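Local atomic coordinates of aprataxin and PNK-like factor (Homo sapiens, PDB entry 5W7W), a protein that acts as a histone chaperone and scaffold in single- and double-strand DNA break repair, its FHA domain mediating interaction with XRCC1 and XRCC4. Residues S93-V96 with D97-F101. Residues are numbered along the deposited sequence; the frame is centred on the assembly and turned at random.
With FMT (formic acid), chain D.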
loop_
_atom_site.group_PDB
_atom_site.type_symbol
_atom_site.label_atom_id
_atom_site.label_comp_id
_atom_site.label_asym_id
_atom_site.label_seq_id
_atom_site.Cartn_x
_atom_site.Cartn_y
_atom_site.Cartn_z
ATOM N N SER A 93 -0.777 4.929 -2.842
ATOM C CA SER A 93 0.508 5.595 -2.726
ATOM C C SER A 93 0.651 6.260 -1.370
ATOM O O SER A 93 -0.328 6.577 -0.682
ATOM C CB SER A 93 0.713 6.615 -3.840
ATOM O OG SER A 93 -0.202 7.690 -3.739
ATOM N N LEU A 94 1.909 6.486 -1.010
ATOM C CA LEU A 94 2.230 7.121 0.260
ATOM C C LEU A 94 2.505 8.614 0.126
ATOM O O LEU A 94 2.461 9.331 1.131
ATOM C CB LEU A 94 3.420 6.426 0.930
ATOM C CG LEU A 94 3.222 4.937 1.205
ATOM C CD1 LEU A 94 4.448 4.412 1.948
ATOM C CD2 LEU A 94 1.985 4.676 2.001
ATOM N N LEU A 95 2.796 9.102 -1.075
ATOM C CA LEU A 95 2.777 10.525 -1.401
ATOM C C LEU A 95 1.911 10.667 -2.643
ATOM O O LEU A 95 1.607 9.692 -3.334
ATOM C CB LEU A 95 4.176 11.109 -1.656
ATOM C CG LEU A 95 5.119 11.095 -0.463
ATOM C CD1 LEU A 95 6.481 11.566 -0.911
ATOM C CD2 LEU A 95 4.603 11.985 0.667
ATOM N N VAL A 96 1.496 11.891 -2.954
ATOM C CA VAL A 96 0.528 12.061 -4.031
ATOM C C VAL A 96 1.074 11.546 -5.352
ATOM O O VAL A 96 0.305 11.056 -6.185
ATOM C CB VAL A 96 0.064 13.534 -4.119
ATOM C CG1 VAL A 96 1.209 14.448 -4.496
ATOM C CG2 VAL A 96 -1.080 13.670 -5.121
ATOM N N ASP A 97 2.381 11.673 -5.576
ATOM C CA ASP A 97 2.992 11.392 -6.871
ATOM C C ASP A 97 4.259 10.561 -6.744
ATOM O O ASP A 97 5.085 10.559 -7.660
ATOM C CB ASP A 97 3.288 12.682 -7.632
ATOM C CG ASP A 97 4.207 13.609 -6.876
ATOM O OD1 ASP A 97 4.661 13.276 -5.761
ATOM O OD2 ASP A 97 4.471 14.721 -7.400
ATOM N N LYS A 98 4.436 9.863 -5.629
ATOM C CA LYS A 98 5.644 9.091 -5.387
ATOM C C LYS A 98 5.292 7.953 -4.439
ATOM O O LYS A 98 4.332 8.051 -3.667
ATOM C CB LYS A 98 6.744 9.975 -4.778
ATOM C CG LYS A 98 8.131 9.370 -4.789
ATOM C CD LYS A 98 9.193 10.371 -4.300
ATOM C CE LYS A 98 10.607 9.791 -4.273
ATOM N NZ LYS A 98 11.059 9.346 -5.607
ATOM N N TYR A 99 6.071 6.872 -4.496
ATOM C CA TYR A 99 5.816 5.690 -3.679
ATOM C C TYR A 99 4.417 5.123 -3.950
ATOM O O TYR A 99 3.596 4.931 -3.041
ATOM C CB TYR A 99 6.035 5.977 -2.190
ATOM C CG TYR A 99 7.346 6.665 -1.891
ATOM C CD1 TYR A 99 8.552 6.082 -2.256
ATOM C CD2 TYR A 99 7.382 7.893 -1.257
ATOM C CE1 TYR A 99 9.763 6.702 -1.982
ATOM C CE2 TYR A 99 8.589 8.525 -0.987
ATOM C CZ TYR A 99 9.765 7.926 -1.353
ATOM O OH TYR A 99 10.973 8.563 -1.094
ATOM N N ILE A 100 4.154 4.885 -5.228
ATOM C CA ILE A 100 2.904 4.354 -5.752
ATOM C C ILE A 100 3.121 2.867 -6.005
ATOM O O ILE A 100 4.157 2.459 -6.556
ATOM C CB ILE A 100 2.506 5.074 -7.062
ATOM C CG1 ILE A 100 2.563 6.606 -6.922
ATOM C CG2 ILE A 100 1.125 4.630 -7.504
ATOM C CD1 ILE A 100 2.611 7.361 -8.238
ATOM N N PHE A 101 2.145 2.049 -5.621
ATOM C CA PHE A 101 2.209 0.604 -5.776
ATOM C C PHE A 101 0.919 0.064 -6.348
ATOM O O PHE A 101 -0.159 0.425 -5.895
ATOM C CB PHE A 101 2.435 -0.055 -4.422
ATOM C CG PHE A 101 3.728 0.338 -3.774
ATOM C CD1 PHE A 101 4.899 -0.379 -4.011
ATOM C CD2 PHE A 101 3.786 1.440 -2.953
ATOM C CE1 PHE A 101 6.094 0.006 -3.417
ATOM C CE2 PHE A 101 4.988 1.828 -2.378
ATOM C CZ PHE A 101 6.138 1.112 -2.623
HETATM C C FMT D . 9.214 5.947 -5.819
HETATM O O1 FMT D . 10.316 6.508 -5.784
HETATM O O2 FMT D . 8.273 6.413 -6.456
#
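Leu95 lays its CD1 methyl obliquely against the ring of Tyr99, 3.7 Å from CE2, the two side chains running side by side in the same direction. The leucine CG stands anti to its carbonyl carbon (chi1 -64°), and this brings the isobutyl group alongside the tyrosine. CG of Lys98 sits above the centre of the same ring, 3.8 Å from its plane. At the far end of the ring the tyrosine OH is hydrogen-bonded to Asp38, which ties this turn to another loop. Closer to the backbone, Leu94 CB meets Tyr99 CB at 4.1 Å. These residues form the connection between strands 91-93 and 100-105, neighbouring antiparallel strands in one sheet of the FHA beta sandwich. Ser93 and Ile100 form an antiparallel non-hydrogen-bonded pair, and their side chains share a face of the sheet, Ser93 CB touching Ile100 CG1 at 3.6 Å. Beyond them the chain turns a corner at Leu94 and again at Tyr99. Leu94 N donates to Tyr99 O; Leu95 N reaches Lys98 O over a long 3.2 Å. The serine hydroxyl closes a further bond to a residue two ahead in the turn, Ser93 OG to Leu95 O at 2.7 Å; it lies between the backbone N and the carbonyl carbon (chi1 66°), the rotation that directs it to this oxygen. A formic acid molecule, probably from the crystallisation liquor, is held by two donors: Tyr99 N gives a nearly straight bond to its O2 (166° at the hydrogen), while Lys98 NZ donates to O1 at 2.9 Å.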